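Local structure of chitinase (Jonesia denitrificans, 5VG0) at residues T82-F86 and L106-L110; D112-G116 and D138-S142. The protein probably cleaves chitin oxidatively through its copper-binding lytic polysaccharide monooxygenase domain, the part described here of a longer multidomain chitinase. All coordinates share one frame; numbering follows the deposited sequence.

Contact 1: residues T82-F86 and L106-L110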
loop_
_atom_site.group_PDB
_atom_site.type_symbol
_atom_site.label_atom_id
_atom_site.label_comp_id
_atom_site.label_asym_id
_atom_site.label_seq_id
_atom_site.Cartn_x
_atom_site.Cartn_y
_atom_site.Cartn_z
ATOM N N THR A 82 -7.326 4.510 -11.213
ATOM C CA THR A 82 -7.915 4.499 -9.883
ATOM C C THR A 82 -6.900 4.111 -8.819
ATOM O O THR A 82 -5.915 3.420 -9.074
ATOM C CB THR A 82 -9.098 3.531 -9.793
ATOM O OG1 THR A 82 -8.673 2.231 -10.171
ATOM C CG2 THR A 82 -10.264 3.979 -10.644
ATOM N N TRP A 83 -7.225 4.552 -7.614
ATOM C CA TRP A 83 -6.636 4.079 -6.371
ATOM C C TRP A 83 -7.707 3.226 -5.706
ATOM O O TRP A 83 -8.802 3.714 -5.427
ATOM C CB TRP A 83 -6.282 5.260 -5.467
ATOM C CG TRP A 83 -5.473 6.337 -6.118
ATOM C CD1 TRP A 83 -5.942 7.383 -6.847
ATOM C CD2 TRP A 83 -4.059 6.462 -6.084
ATOM N NE1 TRP A 83 -4.906 8.156 -7.272
ATOM C CE2 TRP A 83 -3.730 7.616 -6.816
ATOM C CE3 TRP A 83 -3.031 5.714 -5.496
ATOM C CZ2 TRP A 83 -2.421 8.026 -6.991
ATOM C CZ3 TRP A 83 -1.736 6.134 -5.662
ATOM C CH2 TRP A 83 -1.439 7.269 -6.407
ATOM N N GLU A 84 -7.414 1.962 -5.466
ATOM C CA GLU A 84 -8.364 1.038 -4.871
ATOM C C GLU A 84 -7.860 0.618 -3.503
ATOM O O GLU A 84 -6.699 0.255 -3.350
ATOM C CB GLU A 84 -8.541 -0.203 -5.744
ATOM C CG GLU A 84 -9.190 0.091 -7.086
ATOM C CD GLU A 84 -9.227 -1.125 -7.969
ATOM O OE1 GLU A 84 -8.152 -1.652 -8.289
ATOM O OE2 GLU A 84 -10.346 -1.558 -8.314
ATOM N N TYR A 85 -8.737 0.664 -2.520
ATOM C CA TYR A 85 -8.425 0.273 -1.156
ATOM C C TYR A 85 -9.282 -0.907 -0.753
ATOM O O TYR A 85 -10.509 -0.825 -0.810
ATOM C CB TYR A 85 -8.631 1.438 -0.195
ATOM C CG TYR A 85 -7.701 2.581 -0.473
ATOM C CD1 TYR A 85 -6.438 2.603 0.068
ATOM C CD2 TYR A 85 -8.049 3.614 -1.309
ATOM C CE1 TYR A 85 -5.558 3.620 -0.186
ATOM C CE2 TYR A 85 -7.155 4.661 -1.563
ATOM C CZ TYR A 85 -5.909 4.654 -0.994
ATOM O OH TYR A 85 -4.994 5.649 -1.214
ATOM N N PHE A 86 -8.623 -1.980 -0.361
ATOM C CA PHE A 86 -9.255 -3.221 0.066
ATOM C C PHE A 86 -9.040 -3.383 1.560
ATOM O O PHE A 86 -7.993 -3.011 2.088
ATOM C CB PHE A 86 -8.615 -4.434 -0.634
ATOM C CG PHE A 86 -8.752 -4.447 -2.125
ATOM C CD1 PHE A 86 -7.944 -3.662 -2.928
ATOM C CD2 PHE A 86 -9.674 -5.284 -2.726
ATOM C CE1 PHE A 86 -8.094 -3.688 -4.305
ATOM C CE2 PHE A 86 -9.811 -5.301 -4.095
ATOM C CZ PHE A 86 -9.014 -4.503 -4.880
ATOM N N LEU A 106 0.142 12.814 -1.718
ATOM C CA LEU A 106 -1.286 12.596 -1.934
ATOM C C LEU A 106 -1.883 11.992 -0.681
ATOM O O LEU A 106 -1.353 11.011 -0.160
ATOM C CB LEU A 106 -1.476 11.627 -3.109
ATOM C CG LEU A 106 -2.889 11.211 -3.455
ATOM C CD1 LEU A 106 -3.743 12.391 -3.875
ATOM C CD2 LEU A 106 -2.829 10.189 -4.560
ATOM N N THR A 107 -2.988 12.565 -0.209
ATOM C CA THR A 107 -3.690 12.050 0.954
ATOM C C THR A 107 -5.118 11.694 0.571
ATOM O O THR A 107 -5.814 12.495 -0.054
ATOM C CB THR A 107 -3.638 13.056 2.102
ATOM O OG1 THR A 107 -2.261 13.283 2.454
ATOM C CG2 THR A 107 -4.396 12.556 3.308
ATOM N N HIS A 108 -5.549 10.504 0.971
ATOM C CA HIS A 108 -6.919 10.048 0.831
ATOM C C HIS A 108 -7.491 9.765 2.208
ATOM O O HIS A 108 -6.804 9.238 3.073
ATOM C CB HIS A 108 -6.955 8.751 0.048
ATOM C CG HIS A 108 -6.676 8.916 -1.404
ATOM N ND1 HIS A 108 -6.013 7.964 -2.140
ATOM C CD2 HIS A 108 -6.989 9.906 -2.265
ATOM C CE1 HIS A 108 -5.925 8.360 -3.390
ATOM N NE2 HIS A 108 -6.507 9.536 -3.495
ATOM N N THR A 109 -8.756 10.078 2.392
ATOM C CA THR A 109 -9.449 9.781 3.634
ATOM C C THR A 109 -10.289 8.528 3.460
ATOM O O THR A 109 -11.210 8.500 2.642
ATOM C CB THR A 109 -10.334 10.946 4.071
ATOM O OG1 THR A 109 -9.530 12.121 4.181
ATOM C CG2 THR A 109 -11.004 10.656 5.404
ATOM N N LEU A 110 -9.972 7.504 4.237
ATOM C CA LEU A 110 -10.776 6.292 4.298
ATOM C C LEU A 110 -11.729 6.422 5.474
ATOM O O LEU A 110 -11.367 6.957 6.529
ATOM C CB LEU A 110 -9.885 5.068 4.512
ATOM C CG LEU A 110 -8.853 4.796 3.429
ATOM C CD1 LEU A 110 -8.165 3.470 3.687
ATOM C CD2 LEU A 110 -9.453 4.823 2.044
#
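Over one face of the Trp83 indole lie two groups from the facing strand, Leu106 CD2 above the six-membered ring and His108 CE1 above the five-membered ring. The two strands belong to the beta sandwich of the monooxygenase domain. Strand 82-86 is in one sheet and strand 106-110 in the other, with their axes 10.3 Å apart and crossing at -38°. The Leu106 methyl makes a CH-pi contact, with CD2 3.3 Å from Trp83 CZ2. His108 meets the indole edge-to-face, its plane turned 69° from that of the tryptophan, and CE1 is 3.4 Å from Trp83 CG. Leu106 CG also sits over one face of the His108 ring.

The Tyr85 ring carries Leu110 CD2 over one face, 4.0 Å from the ring centroid. His108 is at its edge, with the two planes nearly perpendicular. Trp83, Tyr85 and His108 thus form an aromatic cluster in the buried core. Trp124 stacks on Trp83, and Phe95 stacks on His108. Trp83 NE1 is hydrogen-bonded to Gln97 OE1, outside the two strands.

His108 CG lies anti to its carbonyl carbon (chi1 -73°), which carries the imidazole across to the tyrosine. Tyr85 OH is hydrogen-bonded to Trp72 NE1 as well as to His108 ND1. Tyr85 OH lies in the plane of the imidazole, 2.7 Å from His108 ND1.

Contact 2: residues D112-G116 and D138-S142; sequences DLPTG and DVVVS
Gly116 and Val141 face each other as an antiparallel hydrogen-bonded pair. Gly116 N donates to Val141 O at 2.9 Å. This bond is nearly straight, and the N-H lies in the carbonyl plane on a lone pair. Val141 N returns a bond to Gly116 O, also 2.9 Å long, with the donor tilted 34° from that carbonyl plane. Both backbone polar groups of each residue are used within this pair. Gly116 sits at positive phi.

Weaker CH contacts flank the bridge. Val140 CA approaches Gly116 O at 3.4 Å; the contact of Thr115 CA with Val141 O, 3.5 Å, is more bent.

The remaining contact is made mostly by the Val141 side chain against the bend in 112-116. Val141 CB is 3.2 Å from Pro114 O, and both methyls are also close to this oxygen. CG1 lies anti to the backbone N (chi1 175°), which brings it near Leu113 O as well. CG2 packs against Leu113 CB at 4.2 Å. On the outer side, Thr115 CB comes to 3.6 Å from Val141 O.

Ile64 touches both Leu113 and Val141 and joins them to strand 62-64. Val87 of strand 80-87 touches Leu113 and Pro114. The Thr115 carbonyl is bonded to His118 NE2, just beyond the bridge. The contact lies away from the copper site. The loop runs across the strand end at 89° before it enters strand 118-126. The arrangement is a single antiparallel bridge extending the pairing of strands 118-126 and 131-141 at the C-terminal end of this chain, in the beta sandwich.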
loop_
_atom_site.group_PDB
_atom_site.type_symbol
_atom_site.label_atom_id
_atom_site.label_comp_id
_atom_site.label_asym_id
_atom_site.label_seq_id
_atom_site.Cartn_x
_atom_site.Cartn_y
_atom_site.Cartn_z
ATOM N N ASP A 112 -15.296 4.460 7.645
ATOM C CA ASP A 112 -16.070 3.243 7.889
ATOM C C ASP A 112 -15.181 2.004 7.861
ATOM O O ASP A 112 -15.586 0.946 7.381
ATOM C CB ASP A 112 -17.244 3.111 6.908
ATOM C CG ASP A 112 -18.181 1.982 7.244
ATOM O OD1 ASP A 112 -18.360 1.663 8.431
ATOM O OD2 ASP A 112 -18.771 1.430 6.302
ATOM N N LEU A 113 -13.983 2.115 8.420
ATOM C CA LEU A 113 -13.143 0.932 8.573
ATOM C C LEU A 113 -13.636 0.094 9.753
ATOM O O LEU A 113 -13.978 0.641 10.800
ATOM C CB LEU A 113 -11.697 1.331 8.813
ATOM C CG LEU A 113 -11.027 2.046 7.646
ATOM C CD1 LEU A 113 -9.668 2.561 8.053
ATOM C CD2 LEU A 113 -10.900 1.159 6.442
ATOM N N PRO A 114 -13.687 -1.225 9.603
ATOM C CA PRO A 114 -14.160 -2.075 10.696
ATOM C C PRO A 114 -13.170 -2.080 11.845
ATOM O O PRO A 114 -11.957 -1.995 11.652
ATOM C CB PRO A 114 -14.261 -3.454 10.043
ATOM C CG PRO A 114 -13.222 -3.413 8.961
ATOM C CD PRO A 114 -13.249 -2.012 8.436
ATOM N N THR A 115 -13.695 -2.210 13.058
ATOM C CA THR A 115 -12.820 -2.233 14.222
ATOM C C THR A 115 -12.062 -3.554 14.305
ATOM O O THR A 115 -12.463 -4.569 13.731
ATOM C CB THR A 115 -13.588 -1.966 15.527
ATOM O OG1 THR A 115 -14.558 -2.990 15.750
ATOM C CG2 THR A 115 -14.284 -0.608 15.497
ATOM N N GLY A 116 -10.963 -3.525 15.050
ATOM C CA GLY A 116 -10.121 -4.692 15.228
ATOM C C GLY A 116 -8.924 -4.680 14.302
ATOM O O GLY A 116 -8.569 -3.677 13.694
ATOM N N ASP A 138 -0.860 -2.875 7.955
ATOM C CA ASP A 138 -1.419 -3.619 9.081
ATOM C C ASP A 138 -1.860 -2.630 10.143
ATOM O O ASP A 138 -1.046 -1.850 10.640
ATOM C CB ASP A 138 -0.387 -4.594 9.630
ATOM C CG ASP A 138 0.024 -5.596 8.586
ATOM O OD1 ASP A 138 -0.845 -6.377 8.150
ATOM O OD2 ASP A 138 1.202 -5.592 8.194
ATOM N N VAL A 139 -3.148 -2.667 10.483
ATOM C CA VAL A 139 -3.733 -1.666 11.351
ATOM C C VAL A 139 -4.582 -2.333 12.415
ATOM O O VAL A 139 -5.054 -3.458 12.266
ATOM C CB VAL A 139 -4.577 -0.637 10.559
ATOM C CG1 VAL A 139 -3.694 0.125 9.591
ATOM C CG2 VAL A 139 -5.757 -1.299 9.831
ATOM N N VAL A 140 -4.764 -1.615 13.514
ATOM C CA VAL A 140 -5.736 -1.967 14.534
ATOM C C VAL A 140 -6.652 -0.765 14.668
ATOM O O VAL A 140 -6.199 0.328 15.022
ATOM C CB VAL A 140 -5.089 -2.314 15.887
ATOM C CG1 VAL A 140 -6.171 -2.708 16.885
ATOM C CG2 VAL A 140 -4.066 -3.417 15.728
ATOM N N VAL A 141 -7.925 -0.960 14.362
ATOM C CA VAL A 141 -8.907 0.111 14.323
ATOM C C VAL A 141 -9.692 0.093 15.626
ATOM O O VAL A 141 -10.181 -0.956 16.049
ATOM C CB VAL A 141 -9.844 -0.087 13.121
ATOM C CG1 VAL A 141 -10.958 0.964 13.131
ATOM C CG2 VAL A 141 -9.062 -0.071 11.799
ATOM N N SER A 142 -9.844 1.257 16.245
ATOM C CA SER A 142 -10.722 1.369 17.403
ATOM C C SER A 142 -11.491 2.670 17.359
ATOM O O SER A 142 -12.500 2.803 18.041
ATOM C CB SER A 142 -9.938 1.268 18.707
ATOM O OG SER A 142 -9.017 2.332 18.820
ATOM O OXT SER A 142 -11.091 3.576 16.636
#

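How the contacts relate
Contacts 1 and 2 follow one another along the chain, with centres about 16 Å apart. Asp112 comes two residues after Leu110, where the chain leaves its strand for the loop of contact 2. They do not otherwise touch. Contact 1 joins the two sheets of the sandwich through side chains, while contact 2 combines one backbone bridge with packing of the Val141 side chain at the end of strand 131-141 in the larger sheet. That six-stranded sheet, holding strands 80-87 and 131-141, is common to both. Contact 1 is nearer the active site: the Trp83 side chain is about 8 Å from that of His78, a copper ligand, and about 10 Å from the copper ion.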